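Local coordinates for protein ribokinase (Staphylococcus aureus, PDB 3RY7) that phosphorylates D-ribose at O-5 with ATP and magnesium, yielding the D-ribose 5-phosphate used in nucleotide, histidine and tryptophan synthesis and in the pentose phosphate pathway, at residues 132-137 with 158-163; 203-208 with 227-232. All coordinates share one frame; numbering follows the deposited sequence.

Interaction 1. Residues 132-137 with 158-163; sequences INADFV and HGVTTV
I132, at the end of helix 128-132, lays its side chain over one face of the H158 imidazole, a CH-pi contact with CD1 4.0 Å from the centroid of that ring. Its chi2, fully extended (180°), carries the methyl out to the ring. A134, small enough for the buried link between helix and strand, brings CB to V160 CG1, while V160 CG2 packs 3.2 Å from A134 O. D135 starts the pairing: T161 N reaches D135 O at 3.2 Å in a bent bond from above the carbonyl plane, and the D135 carboxylate turns away to the backbone N of K4. From here the two segments run parallel, as the first and last strands of a right-handed beta-alpha-beta crossover through helix 145-157. F136 sets its ring alongside T161, CD1 3.6 Å from T161 CB, on the same side of the sheet; the beta-branched threonine suits a strand, and its OG1 bonds to K266. V137 is held by two hydrogen bonds, V137 N to T161 O (3.1 Å) and V163 N to V137 O (2.9 Å), both nearly straight at the carbonyl. On the sheet's other side its CG1 meets V160 CG1 and T162 CG2.

Interaction 2. Residues 203-208 with 227-232; sequences SMKDNA and GTYFAT
The flat side of a tyrosine ring takes up a methionine at two points: M204 spreads over Y229 with CB above the face, 3.6 Å from the ring centroid, and the terminal CE 3.3 Å from Y229 CD2. This is helix-on-sheet packing in the ribokinase-type alpha/beta fold, where the 203-208 part of helix 201-213 crosses strand 228-231 with 46° between their N-to-C directions and 8.8 Å between the axes of the short segments. The strand belongs to the antiparallel end of the large sheet, between strands 218-222 and 236-239. Alternation along it sends Y229 and A231 to the helix, while F230 points away and packs on helix 271-283.

The methionine reaches so much of the ring because its chain doubles back. Bent at chi3 (-47°), it returns CE toward the ring after SD has passed obliquely above the rim on the same side, 4.6 Å from the centroid of Y229, in a Met-aromatic contact. A flexible, unbranched thioether suits this task, since it can follow the surface of a flat ring. Y229 has CG anti to its backbone N (chi1 176°), which extends the ring toward the helix and takes its hydroxyl past the backbone of K205. There Y229 OH approaches K205 CA to 3.5 Å and bonds to S236 OG, so the polar end of this buried tyrosine has a partner on strand 236-239. K205 lends only the aliphatic root of its chain, and CB points away from the strand overall, as fits an exposed lysine. One turn on from M204, A208 meets the edge of the Y229 ring near its plane. Small residues on both sides let helix and strand come close here, and the methyls meet tightly, A208 CB lying 3.5 Å from A231 CB.

From the N terminus, the chain first passes through 132-137, runs along helix 145-157 and returns at 158-163, where interaction 1 closes the loop of a beta-alpha-beta unit. It then goes on through strand 182-183 and helix 187-194 to helix 201-213, where interaction 2 opens; strand 218-222 follows, and 227-232 closes that second loop. The two loops stand in series, neither nested nor crossed. Their centres are about 24 Å apart and their nearest atoms about 11 Å, yet both reach the same nine-stranded sheet: interaction 1 joins two neighbouring parallel strands in its middle, whereas interaction 2 fastens a helix onto the antiparallel strands toward one end.

Interaction 1. Residues 132-137 with 158-163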
loop_
_atom_site.group_PDB
_atom_site.type_symbol
_atom_site.label_atom_id
_atom_site.label_comp_id
_atom_site.label_asym_id
_atom_site.label_seq_id
_atom_site.Cartn_x
_atom_site.Cartn_y
_atom_site.Cartn_z
ATOM N N ILE A 132 13.383 4.287 34.210
ATOM C CA ILE A 132 12.850 4.663 35.508
ATOM C C ILE A 132 11.572 5.494 35.414
ATOM O O ILE A 132 10.649 5.331 36.214
ATOM C CB ILE A 132 13.909 5.379 36.350
ATOM C CG1 ILE A 132 15.001 4.379 36.733
ATOM C CG2 ILE A 132 13.275 6.015 37.586
ATOM C CD1 ILE A 132 16.100 4.971 37.564
ATOM N N ASN A 133 11.499 6.360 34.417
ATOM C CA ASN A 133 10.349 7.249 34.308
ATOM C C ASN A 133 9.246 6.733 33.393
ATOM O O ASN A 133 8.291 7.451 33.091
ATOM C CB ASN A 133 10.796 8.666 33.934
ATOM C CG ASN A 133 11.685 9.289 35.008
ATOM O OD1 ASN A 133 11.373 9.227 36.202
ATOM N ND2 ASN A 133 12.805 9.875 34.590
ATOM N N ALA A 134 9.366 5.475 32.985
ATOM C CA ALA A 134 8.379 4.860 32.100
ATOM C C ALA A 134 7.207 4.222 32.860
ATOM O O ALA A 134 7.343 3.843 34.024
ATOM C CB ALA A 134 9.048 3.811 31.213
ATOM N N ASP A 135 6.068 4.100 32.183
ATOM C CA ASP A 135 4.966 3.260 32.649
ATOM C C ASP A 135 5.166 1.791 32.256
ATOM O O ASP A 135 4.846 0.873 33.026
ATOM C CB ASP A 135 3.646 3.776 32.082
ATOM C CG ASP A 135 3.332 5.183 32.559
ATOM O OD1 ASP A 135 3.427 5.408 33.792
ATOM O OD2 ASP A 135 3.013 6.058 31.709
ATOM N N PHE A 136 5.686 1.576 31.048
ATOM C CA PHE A 136 5.968 0.229 30.554
ATOM C C PHE A 136 7.304 0.194 29.847
ATOM O O PHE A 136 7.694 1.153 29.175
ATOM C CB PHE A 136 4.907 -0.240 29.547
ATOM C CG PHE A 136 3.498 -0.263 30.093
ATOM C CD1 PHE A 136 2.948 -1.439 30.584
ATOM C CD2 PHE A 136 2.719 0.887 30.091
ATOM C CE1 PHE A 136 1.653 -1.462 31.075
ATOM C CE2 PHE A 136 1.425 0.866 30.583
ATOM C CZ PHE A 136 0.891 -0.302 31.077
ATOM N N VAL A 137 7.994 -0.928 29.981
ATOM C CA VAL A 137 9.110 -1.222 29.111
ATOM C C VAL A 137 8.805 -2.526 28.373
ATOM O O VAL A 137 8.362 -3.503 28.983
ATOM C CB VAL A 137 10.454 -1.286 29.902
ATOM C CG1 VAL A 137 10.267 -2.030 31.193
ATOM C CG2 VAL A 137 11.530 -1.943 29.068
ATOM N N HIS A 158 11.880 -0.125 40.274
ATOM C CA HIS A 158 11.220 1.178 40.382
ATOM C C HIS A 158 9.700 1.175 40.054
ATOM O O HIS A 158 9.131 2.212 39.717
ATOM C CB HIS A 158 11.949 2.215 39.519
ATOM C CG HIS A 158 13.364 2.465 39.945
ATOM N ND1 HIS A 158 13.687 3.313 40.976
ATOM C CD2 HIS A 158 14.536 1.969 39.474
ATOM C CE1 HIS A 158 15.005 3.332 41.129
ATOM N NE2 HIS A 158 15.537 2.527 40.228
ATOM N N GLY A 159 9.046 0.025 40.162
ATOM C CA GLY A 159 7.601 -0.046 39.954
ATOM C C GLY A 159 7.123 0.093 38.505
ATOM O O GLY A 159 5.946 0.341 38.243
ATOM N N VAL A 160 8.035 -0.074 37.554
ATOM C CA VAL A 160 7.689 0.031 36.135
ATOM C C VAL A 160 7.270 -1.343 35.587
ATOM O O VAL A 160 7.972 -2.339 35.790
ATOM C CB VAL A 160 8.856 0.619 35.319
ATOM C CG1 VAL A 160 8.530 0.637 33.819
ATOM C CG2 VAL A 160 9.193 2.024 35.830
ATOM N N THR A 161 6.112 -1.397 34.922
ATOM C CA THR A 161 5.569 -2.654 34.382
ATOM C C THR A 161 6.409 -3.234 33.236
ATOM O O THR A 161 6.704 -2.545 32.262
ATOM C CB THR A 161 4.126 -2.445 33.879
ATOM O OG1 THR A 161 3.345 -1.909 34.947
ATOM C CG2 THR A 161 3.515 -3.767 33.408
ATOM N N THR A 162 6.806 -4.496 33.355
ATOM C CA THR A 162 7.588 -5.120 32.300
ATOM C C THR A 162 6.748 -5.987 31.364
ATOM O O THR A 162 5.892 -6.750 31.807
ATOM C CB THR A 162 8.720 -5.972 32.854
ATOM O OG1 THR A 162 8.176 -7.023 33.663
ATOM C CG2 THR A 162 9.675 -5.119 33.678
ATOM N N VAL A 163 7.000 -5.875 30.064
ATOM C CA VAL A 163 6.304 -6.708 29.101
ATOM C C VAL A 163 7.240 -7.344 28.079
ATOM O O VAL A 163 7.995 -6.665 27.380
ATOM C CB VAL A 163 5.057 -5.989 28.472
ATOM C CG1 VAL A 163 4.994 -4.518 28.861
ATOM C CG2 VAL A 163 4.996 -6.198 26.986
#

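Interaction 2. Residues 203-208 with 227-232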
loop_
_atom_site.group_PDB
_atom_site.type_symbol
_atom_site.label_atom_id
_atom_site.label_comp_id
_atom_site.label_asym_id
_atom_site.label_seq_id
_atom_site.Cartn_x
_atom_site.Cartn_y
_atom_site.Cartn_z
ATOM N N SER A 203 -6.200 -25.889 26.948
ATOM C CA SER A 203 -4.746 -25.811 26.815
ATOM C C SER A 203 -4.274 -24.372 27.051
ATOM O O SER A 203 -3.167 -24.138 27.521
ATOM C CB SER A 203 -4.311 -26.289 25.426
ATOM O OG SER A 203 -4.790 -25.407 24.425
ATOM N N MET A 204 -5.129 -23.417 26.711
ATOM C CA MET A 204 -4.852 -22.017 26.962
ATOM C C MET A 204 -4.891 -21.742 28.460
ATOM O O MET A 204 -4.010 -21.069 29.002
ATOM C CB MET A 204 -5.860 -21.149 26.219
ATOM C CG MET A 204 -6.023 -21.598 24.772
ATOM S SD MET A 204 -6.914 -20.466 23.708
ATOM C CE MET A 204 -8.346 -20.031 24.690
ATOM N N LYS A 205 -5.879 -22.276 29.143
ATOM C CA LYS A 205 -5.933 -22.205 30.576
ATOM C C LYS A 205 -4.698 -22.849 31.163
ATOM O O LYS A 205 -4.116 -22.327 32.056
ATOM C CB LYS A 205 -7.128 -22.971 31.083
ATOM C CG LYS A 205 -8.392 -22.222 31.150
ATOM C CD LYS A 205 -9.537 -23.154 31.626
ATOM C CE LYS A 205 -10.932 -22.665 31.222
ATOM N NZ LYS A 205 -11.957 -23.740 31.278
ATOM N N ASP A 206 -4.328 -24.004 30.659
ATOM C CA ASP A 206 -3.161 -24.718 31.182
ATOM C C ASP A 206 -1.865 -23.918 30.993
ATOM O O ASP A 206 -1.002 -23.895 31.869
ATOM C CB ASP A 206 -3.028 -26.094 30.522
ATOM C CG ASP A 206 -4.192 -27.025 30.854
ATOM O OD1 ASP A 206 -4.815 -26.851 31.930
ATOM O OD2 ASP A 206 -4.477 -27.930 30.035
ATOM N N ASN A 207 -1.733 -23.284 29.831
ATOM C CA ASN A 207 -0.612 -22.381 29.545
ATOM C C ASN A 207 -0.579 -21.194 30.500
ATOM O O ASN A 207 0.407 -20.987 31.212
ATOM C CB ASN A 207 -0.660 -21.906 28.078
ATOM C CG ASN A 207 0.144 -22.797 27.162
ATOM O OD1 ASN A 207 -0.367 -23.771 26.601
ATOM N ND2 ASN A 207 1.421 -22.494 27.037
ATOM N N ALA A 208 -1.673 -20.441 30.540
ATOM C CA ALA A 208 -1.796 -19.348 31.494
ATOM C C ALA A 208 -1.360 -19.777 32.899
ATOM O O ALA A 208 -0.597 -19.080 33.563
ATOM C CB ALA A 208 -3.211 -18.821 31.514
ATOM N N GLY A 227 -7.679 -15.042 16.971
ATOM C CA GLY A 227 -7.773 -13.915 17.882
ATOM C C GLY A 227 -6.704 -13.902 18.968
ATOM O O GLY A 227 -5.527 -14.180 18.709
ATOM N N THR A 228 -7.126 -13.573 20.187
ATOM C CA THR A 228 -6.225 -13.443 21.331
ATOM C C THR A 228 -6.856 -13.991 22.607
ATOM O O THR A 228 -7.999 -13.676 22.918
ATOM C CB THR A 228 -5.888 -11.964 21.626
ATOM O OG1 THR A 228 -5.694 -11.245 20.402
ATOM C CG2 THR A 228 -4.626 -11.871 22.484
ATOM N N TYR A 229 -6.095 -14.797 23.346
ATOM C CA TYR A 229 -6.481 -15.242 24.681
ATOM C C TYR A 229 -5.712 -14.476 25.762
ATOM O O TYR A 229 -4.521 -14.182 25.611
ATOM C CB TYR A 229 -6.227 -16.748 24.823
ATOM C CG TYR A 229 -6.489 -17.328 26.207
ATOM C CD1 TYR A 229 -5.432 -17.718 27.024
ATOM C CD2 TYR A 229 -7.786 -17.493 26.690
ATOM C CE1 TYR A 229 -5.649 -18.254 28.287
ATOM C CE2 TYR A 229 -8.017 -18.031 27.953
ATOM C CZ TYR A 229 -6.937 -18.408 28.747
ATOM O OH TYR A 229 -7.129 -18.939 29.999
ATOM N N PHE A 230 -6.391 -14.139 26.852
ATOM C CA PHE A 230 -5.682 -13.606 28.004
ATOM C C PHE A 230 -6.142 -14.181 29.346
ATOM O O PHE A 230 -7.235 -14.739 29.472
ATOM C CB PHE A 230 -5.666 -12.075 27.996
ATOM C CG PHE A 230 -6.867 -11.437 28.613
ATOM C CD1 PHE A 230 -7.982 -11.155 27.851
ATOM C CD2 PHE A 230 -6.870 -11.089 29.953
ATOM C CE1 PHE A 230 -9.089 -10.546 28.404
ATOM C CE2 PHE A 230 -7.977 -10.478 30.524
ATOM C CZ PHE A 230 -9.091 -10.207 29.746
ATOM N N ALA A 231 -5.270 -14.066 30.336
ATOM C CA ALA A 231 -5.550 -14.523 31.693
ATOM C C ALA A 231 -4.762 -13.730 32.742
ATOM O O ALA A 231 -3.609 -13.324 32.515
ATOM C CB ALA A 231 -5.241 -16.006 31.819
ATOM N N THR A 232 -5.403 -13.496 33.880
ATOM C CA THR A 232 -4.720 -13.086 35.099
ATOM C C THR A 232 -5.175 -14.071 36.171
ATOM O O THR A 232 -5.857 -15.042 35.859
ATOM C CB THR A 232 -5.100 -11.659 35.520
ATOM O OG1 THR A 232 -6.488 -11.614 35.892
ATOM C CG2 THR A 232 -4.801 -10.656 34.380
#